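Local structure of glutathione S-transferase (Pseudomonas fluorescens, 3M3M) at residues 66-71 / 99-104; 13-18 / 53-58. The protein binds glutathione and probably catalyses its transfer onto electrophilic substrates. One frame throughout, in Å; residues are numbered along the deposited sequence.

How the contacts relate
From the N terminus, the chain runs through strand 4-8 into helix 13-24, adds strand 29-33 and returns to the turn that leads into strand 57-60. Contact 2 closes this first loop, setting the start of helix 13-24 against segment 53-58 within the thioredoxin-like N-terminal domain. Contact 1 opens only afterwards, so the two follow in series and neither nest nor cross. Its loop, from the start of helix 69-77 to the middle of helix 87-117, joins that domain to the helical C-terminal one. Strands 57-60 and 65-67 are neighbours in the sheet, the two contacts are joined through Lys17 of helix 13-24, and both touch the same glutathione.

Contact 1 of 2, residues 66-71 / 99-104; sequences LWESNA and FEQYSH. With NA (sodium ion), chain C; GSH (glutathione), chain B.
Asn70 and Glu100 meet through different first torsions: CG of Asn70 lies anti to its carbonyl carbon (chi1 -72°), whereas Glu100 starts with CG anti to the backbone N (chi1 180°) and then bends at chi2. The two side chains cross obliquely, and Asn70 ND2 donates to Glu100 OE1 at 2.9 Å. The N-H...O angle is 156°; the donor comes nearly along the carboxylate C-O axis, while OE1 sits somewhat out of the Asn70 amide plane. Gln101 reaches in from the opposite direction, bringing CG to 3.3 Å from Asn70 ND2, with its amide steeply turned against that of Asn70. Lys17 holds the other oxygen of Glu100 in a salt bridge and also bonds to Asn70 OD1 and Ser69 OG.

Glu68, the N-cap of helix 69-77, curls its chain so that OE1 accepts a hydrogen bond from the glutathione amine N1 at 2.7 Å. The same OE1 binds the sodium ion at 2.9 Å, and glutathione O12 binds it at 2.8 Å. Ser69 grips that carboxylate with two bonds, N to O11 at 2.8 Å and OG to O12 at 2.7 Å. The γ-glutamyl end is probably bound as a zwitterion, its amine by an acid and its carboxylate at a helix N-terminus whose dipole probably adds to the attraction, in a pocket spanning both domains.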
loop_
_atom_site.group_PDB
_atom_site.type_symbol
_atom_site.label_atom_id
_atom_site.label_comp_id
_atom_site.label_asym_id
_atom_site.label_seq_id
_atom_site.Cartn_x
_atom_site.Cartn_y
_atom_site.Cartn_z
ATOM N N LEU A 66 1.968 -2.426 -16.339
ATOM C CA LEU A 66 1.851 -1.132 -15.635
ATOM C C LEU A 66 2.537 -1.389 -14.277
ATOM O O LEU A 66 2.356 -2.443 -13.651
ATOM C CB LEU A 66 0.363 -0.793 -15.385
ATOM C CG LEU A 66 -0.477 -0.757 -16.717
ATOM C CD1 LEU A 66 -1.930 -0.688 -16.331
ATOM C CD2 LEU A 66 -0.049 0.449 -17.496
ATOM N N TRP A 67 3.327 -0.424 -13.842
ATOM C CA TRP A 67 3.962 -0.558 -12.562
ATOM C C TRP A 67 3.718 0.751 -11.749
ATOM O O TRP A 67 3.052 1.667 -12.271
ATOM C CB TRP A 67 5.471 -0.915 -12.730
ATOM C CG TRP A 67 6.215 -0.174 -13.821
ATOM C CD1 TRP A 67 6.364 -0.548 -15.162
ATOM C CD2 TRP A 67 7.065 0.974 -13.645
ATOM N NE1 TRP A 67 7.197 0.359 -15.819
ATOM C CE2 TRP A 67 7.616 1.290 -14.915
ATOM C CE3 TRP A 67 7.437 1.750 -12.524
ATOM C CZ2 TRP A 67 8.505 2.348 -15.095
ATOM C CZ3 TRP A 67 8.294 2.851 -12.711
ATOM C CH2 TRP A 67 8.769 3.156 -13.997
ATOM N N GLU A 68 4.230 0.754 -10.517
ATOM C CA GLU A 68 3.881 1.629 -9.413
ATOM C C GLU A 68 2.500 1.232 -8.856
ATOM O O GLU A 68 1.561 1.420 -9.450
ATOM C CB GLU A 68 3.941 3.090 -9.801
ATOM C CG GLU A 68 5.361 3.593 -10.011
ATOM C CD GLU A 68 6.218 3.557 -8.774
ATOM O OE1 GLU A 68 5.730 3.875 -7.727
ATOM O OE2 GLU A 68 7.365 3.305 -8.956
ATOM N N SER A 69 2.509 0.713 -7.648
ATOM C CA SER A 69 1.288 0.255 -7.003
ATOM C C SER A 69 0.241 1.333 -7.001
ATOM O O SER A 69 -0.920 1.024 -7.263
ATOM C CB SER A 69 1.568 -0.176 -5.521
ATOM O OG SER A 69 2.058 0.895 -4.719
ATOM N N ASN A 70 0.617 2.573 -6.719
ATOM C CA ASN A 70 -0.444 3.603 -6.654
ATOM C C ASN A 70 -1.003 3.972 -8.048
ATOM O O ASN A 70 -2.170 4.373 -8.142
ATOM C CB ASN A 70 0.014 4.849 -5.921
ATOM C CG ASN A 70 0.138 4.632 -4.414
ATOM O OD1 ASN A 70 -0.224 3.597 -3.877
ATOM N ND2 ASN A 70 0.733 5.605 -3.735
ATOM N N ALA A 71 -0.178 3.780 -9.111
ATOM C CA ALA A 71 -0.719 4.047 -10.494
ATOM C C ALA A 71 -1.616 2.878 -10.887
ATOM O O ALA A 71 -2.684 3.091 -11.428
ATOM C CB ALA A 71 0.449 4.162 -11.504
ATOM N N PHE A 99 1.618 11.570 -0.807
ATOM C CA PHE A 99 2.053 11.624 0.586
ATOM C C PHE A 99 2.447 10.240 1.083
ATOM O O PHE A 99 3.457 10.060 1.765
ATOM C CB PHE A 99 0.867 12.148 1.457
ATOM C CG PHE A 99 0.967 11.834 2.967
ATOM C CD1 PHE A 99 1.599 12.700 3.873
ATOM C CD2 PHE A 99 0.319 10.629 3.473
ATOM C CE1 PHE A 99 1.663 12.361 5.298
ATOM C CE2 PHE A 99 0.330 10.364 4.854
ATOM C CZ PHE A 99 0.973 11.185 5.735
ATOM N N GLU A 100 1.674 9.231 0.666
ATOM C CA GLU A 100 2.034 7.852 1.134
ATOM C C GLU A 100 3.416 7.369 0.587
ATOM O O GLU A 100 4.268 6.804 1.390
ATOM C CB GLU A 100 0.958 6.837 0.698
ATOM C CG GLU A 100 1.290 5.395 1.148
ATOM C CD GLU A 100 1.924 4.523 0.032
ATOM O OE1 GLU A 100 1.779 4.837 -1.155
ATOM O OE2 GLU A 100 2.446 3.451 0.349
ATOM N N GLN A 101 3.709 7.698 -0.681
ATOM C CA GLN A 101 4.962 7.277 -1.288
ATOM C C GLN A 101 6.179 8.133 -0.734
ATOM O O GLN A 101 7.291 7.590 -0.643
ATOM C CB GLN A 101 4.848 7.423 -2.832
ATOM C CG GLN A 101 3.971 6.305 -3.425
ATOM C CD GLN A 101 4.667 4.924 -3.338
ATOM O OE1 GLN A 101 4.120 3.920 -2.710
ATOM N NE2 GLN A 101 5.823 4.818 -3.937
ATOM N N TYR A 102 5.931 9.395 -0.309
ATOM C CA TYR A 102 7.064 10.299 0.004
ATOM C C TYR A 102 7.313 10.359 1.532
ATOM O O TYR A 102 8.456 10.319 2.019
ATOM C CB TYR A 102 6.778 11.722 -0.547
ATOM C CG TYR A 102 8.058 12.525 -0.480
ATOM C CD1 TYR A 102 8.977 12.410 -1.516
ATOM C CD2 TYR A 102 8.371 13.315 0.644
ATOM C CE1 TYR A 102 10.226 13.065 -1.493
ATOM C CE2 TYR A 102 9.623 14.002 0.665
ATOM C CZ TYR A 102 10.508 13.863 -0.429
ATOM O OH TYR A 102 11.766 14.488 -0.387
ATOM N N SER A 103 6.224 10.390 2.292
ATOM C CA SER A 103 6.258 10.709 3.720
ATOM C C SER A 103 5.962 9.548 4.648
ATOM O O SER A 103 6.098 9.710 5.837
ATOM C CB SER A 103 5.235 11.856 4.001
ATOM O OG SER A 103 5.758 13.084 3.398
ATOM N N HIS A 104 5.474 8.421 4.155
ATOM C CA HIS A 104 4.938 7.335 4.981
ATOM C C HIS A 104 5.642 5.990 4.648
ATOM O O HIS A 104 6.374 5.479 5.445
ATOM C CB HIS A 104 3.435 7.256 4.706
ATOM C CG HIS A 104 2.686 6.205 5.453
ATOM N ND1 HIS A 104 2.530 4.926 4.975
ATOM C CD2 HIS A 104 1.987 6.266 6.600
ATOM C CE1 HIS A 104 1.795 4.236 5.817
ATOM N NE2 HIS A 104 1.469 5.018 6.820
HETATM NA NA NA C . 3.270 3.762 -6.224
HETATM N N1 GSH B . 7.037 3.039 -5.543
HETATM C CA1 GSH B . 6.854 1.551 -5.768
HETATM C C1 GSH B . 5.384 1.132 -5.680
HETATM O O11 GSH B . 5.003 0.187 -6.430
HETATM O O12 GSH B . 4.648 1.705 -4.831
HETATM C CB1 GSH B . 7.712 0.859 -4.659
HETATM C CG1 GSH B . 7.539 -0.614 -4.853
HETATM C CD1 GSH B . 8.603 -1.395 -4.053
HETATM O OE1 GSH B . 9.535 -0.730 -3.262
HETATM N N2 GSH B . 8.652 -2.759 -4.105
HETATM C CA2 GSH B . 9.654 -3.489 -3.330
HETATM C C2 GSH B . 10.570 -4.098 -4.300
HETATM O O2 GSH B . 10.048 -4.593 -5.417
HETATM C CB2 GSH B . 8.887 -4.577 -2.532
HETATM S SG2 GSH B . 7.705 -3.789 -1.293
HETATM N N3 GSH B . 11.873 -4.126 -4.067
HETATM C CA3 GSH B . 12.726 -4.830 -5.040
HETATM C C3 GSH B . 14.043 -4.120 -5.300
HETATM O O31 GSH B . 15.027 -4.756 -5.788
HETATM O O32 GSH B . 14.127 -2.902 -5.070
#

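Contact 2 of 2, residues 13-18 / 53-58; sequences GNCYKI and GKIPVL. With GSH (glutathione), chain B.
Pro56 presses its ring against the first turns of helix 13-24. Its CB touches Cys15 SG at 3.7 Å and lies near CG1 of Ile18. The next atom, CG, meets both Asn14 O, at 3.6 Å, and Ile18 CG1, at 3.9 Å, the isoleucine side chain crossing the proline at about a right angle. At the end of the ring, CD reaches Asn14 CB and O11 of the glutathione carboxylate. Cys15 SG, set anti to its own carbonyl carbon (chi1 -66°), also packs on Ile55, 3.8 Å from CB. Ile18 continues the apolar patch toward helix 69-77, where it meets Ile72 and Leu73.

The peptide before Pro56 is cis, the cis-proline characteristic of the thioredoxin fold and of glutathione transferases, and it places the backbone of Ile55 beside the tripeptide. Ile55 N donates to glutathione O2 at 2.8 Å, and Ile55 O accepts from glutathione N2 at 2.8 Å, an antiparallel strand-like pairing. Lys54 NZ holds the glycyl carboxylate through O32 at 3.0 Å. Apolar packing on the helix side probably steadies the cis-proline turn, while its polar backbone recognises the cysteinyl part of glutathione and the lysine charge may complement the carboxylate.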
loop_
_atom_site.group_PDB
_atom_site.type_symbol
_atom_site.label_atom_id
_atom_site.label_comp_id
_atom_site.label_asym_id
_atom_site.label_seq_id
_atom_site.Cartn_x
_atom_site.Cartn_y
_atom_site.Cartn_z
ATOM N N GLY A 13 3.525 -4.729 1.296
ATOM C CA GLY A 13 2.411 -3.835 1.426
ATOM C C GLY A 13 2.047 -3.263 0.063
ATOM O O GLY A 13 0.856 -3.107 -0.237
ATOM N N ASN A 14 3.050 -2.903 -0.758
ATOM C CA ASN A 14 2.739 -2.344 -2.085
ATOM C C ASN A 14 1.960 -3.322 -2.970
ATOM O O ASN A 14 1.065 -2.930 -3.720
ATOM C CB ASN A 14 4.018 -1.879 -2.786
ATOM C CG ASN A 14 4.645 -0.713 -2.029
ATOM O OD1 ASN A 14 5.856 -0.775 -1.655
ATOM N ND2 ASN A 14 3.846 0.341 -1.806
ATOM N N CYS A 15 2.249 -4.621 -2.829
ATOM C CA CYS A 15 1.514 -5.645 -3.579
ATOM C C CYS A 15 0.141 -5.958 -2.953
ATOM O O CYS A 15 -0.838 -6.240 -3.696
ATOM C CB CYS A 15 2.369 -6.943 -3.588
ATOM S SG CYS A 15 3.919 -6.722 -4.524
ATOM N N TYR A 16 0.054 -5.935 -1.603
ATOM C CA TYR A 16 -1.229 -6.078 -0.947
ATOM C C TYR A 16 -2.272 -5.048 -1.429
ATOM O O TYR A 16 -3.469 -5.356 -1.627
ATOM C CB TYR A 16 -1.045 -5.957 0.574
ATOM C CG TYR A 16 -2.368 -6.028 1.336
ATOM C CD1 TYR A 16 -3.425 -6.942 0.953
ATOM C CD2 TYR A 16 -2.562 -5.142 2.417
ATOM C CE1 TYR A 16 -4.656 -6.956 1.701
ATOM C CE2 TYR A 16 -3.785 -5.147 3.167
ATOM C CZ TYR A 16 -4.794 -6.099 2.793
ATOM O OH TYR A 16 -6.002 -6.068 3.489
ATOM N N LYS A 17 -1.844 -3.786 -1.688
ATOM C CA LYS A 17 -2.760 -2.829 -2.261
ATOM C C LYS A 17 -3.473 -3.362 -3.487
ATOM O O LYS A 17 -4.694 -3.122 -3.614
ATOM C CB LYS A 17 -1.981 -1.576 -2.800
ATOM C CG LYS A 17 -1.308 -0.757 -1.709
ATOM C CD LYS A 17 -0.290 0.189 -2.343
ATOM C CE LYS A 17 0.477 0.917 -1.247
ATOM N NZ LYS A 17 1.505 1.885 -1.828
ATOM N N ILE A 18 -2.760 -4.103 -4.351
ATOM C CA ILE A 18 -3.331 -4.583 -5.613
ATOM C C ILE A 18 -4.212 -5.842 -5.356
ATOM O O ILE A 18 -5.325 -5.955 -5.927
ATOM C CB ILE A 18 -2.222 -4.874 -6.602
ATOM C CG1 ILE A 18 -1.251 -3.634 -6.725
ATOM C CG2 ILE A 18 -2.836 -5.179 -7.968
ATOM C CD1 ILE A 18 -1.968 -2.255 -6.850
ATOM N N GLY A 53 12.615 -2.334 -11.629
ATOM C CA GLY A 53 13.076 -3.494 -10.832
ATOM C C GLY A 53 12.257 -3.702 -9.544
ATOM O O GLY A 53 12.783 -4.243 -8.563
ATOM N N LYS A 54 10.997 -3.266 -9.557
ATOM C CA LYS A 54 10.114 -3.432 -8.359
ATOM C C LYS A 54 8.821 -4.128 -8.626
ATOM O O LYS A 54 8.262 -4.040 -9.733
ATOM C CB LYS A 54 9.767 -2.049 -7.757
ATOM C CG LYS A 54 11.142 -1.381 -7.142
ATOM C CD LYS A 54 10.855 -0.083 -6.469
ATOM C CE LYS A 54 12.199 0.680 -6.134
ATOM N NZ LYS A 54 13.343 -0.055 -5.566
ATOM N N ILE A 55 8.289 -4.766 -7.583
ATOM C CA ILE A 55 6.907 -5.277 -7.617
ATOM C C ILE A 55 6.083 -4.246 -6.780
ATOM O O ILE A 55 6.591 -3.565 -5.897
ATOM C CB ILE A 55 6.814 -6.689 -7.005
ATOM C CG1 ILE A 55 7.564 -6.734 -5.682
ATOM C CG2 ILE A 55 7.331 -7.670 -8.157
ATOM C CD1 ILE A 55 7.541 -8.128 -5.033
ATOM N N PRO A 56 4.786 -4.125 -7.082
ATOM C CA PRO A 56 3.998 -4.977 -8.018
ATOM C C PRO A 56 4.108 -4.466 -9.472
ATOM O O PRO A 56 4.468 -3.277 -9.749
ATOM C CB PRO A 56 2.579 -4.830 -7.467
ATOM C CG PRO A 56 2.591 -3.347 -6.991
ATOM C CD PRO A 56 3.931 -3.285 -6.226
ATOM N N VAL A 57 3.845 -5.403 -10.390
ATOM C CA VAL A 57 3.586 -5.129 -11.801
ATOM C C VAL A 57 2.238 -5.745 -12.146
ATOM O O VAL A 57 1.921 -6.854 -11.690
ATOM C CB VAL A 57 4.652 -5.804 -12.650
ATOM C CG1 VAL A 57 4.319 -5.471 -14.200
ATOM C CG2 VAL A 57 6.039 -5.210 -12.309
ATOM N N LEU A 58 1.429 -5.036 -12.937
ATOM C CA LEU A 58 0.129 -5.556 -13.417
ATOM C C LEU A 58 0.322 -5.731 -14.912
ATOM O O LEU A 58 0.670 -4.789 -15.642
ATOM C CB LEU A 58 -1.009 -4.576 -13.163
ATOM C CG LEU A 58 -2.361 -5.014 -13.751
ATOM C CD1 LEU A 58 -2.823 -6.202 -12.983
ATOM C CD2 LEU A 58 -3.452 -3.955 -13.632
HETATM N N1 GSH B . 7.037 3.039 -5.543
HETATM C CA1 GSH B . 6.854 1.551 -5.768
HETATM C C1 GSH B . 5.384 1.132 -5.680
HETATM O O11 GSH B . 5.003 0.187 -6.430
HETATM O O12 GSH B . 4.648 1.705 -4.831
HETATM C CB1 GSH B . 7.712 0.859 -4.659
HETATM C CG1 GSH B . 7.539 -0.614 -4.853
HETATM C CD1 GSH B . 8.603 -1.395 -4.053
HETATM O OE1 GSH B . 9.535 -0.730 -3.262
HETATM N N2 GSH B . 8.652 -2.759 -4.105
HETATM C CA2 GSH B . 9.654 -3.489 -3.330
HETATM C C2 GSH B . 10.570 -4.098 -4.300
HETATM O O2 GSH B . 10.048 -4.593 -5.417
HETATM C CB2 GSH B . 8.887 -4.577 -2.532
HETATM S SG2 GSH B . 7.705 -3.789 -1.293
HETATM N N3 GSH B . 11.873 -4.126 -4.067
HETATM C CA3 GSH B . 12.726 -4.830 -5.040
HETATM C C3 GSH B . 14.043 -4.120 -5.300
HETATM O O31 GSH B . 15.027 -4.756 -5.788
HETATM O O32 GSH B . 14.127 -2.902 -5.070
#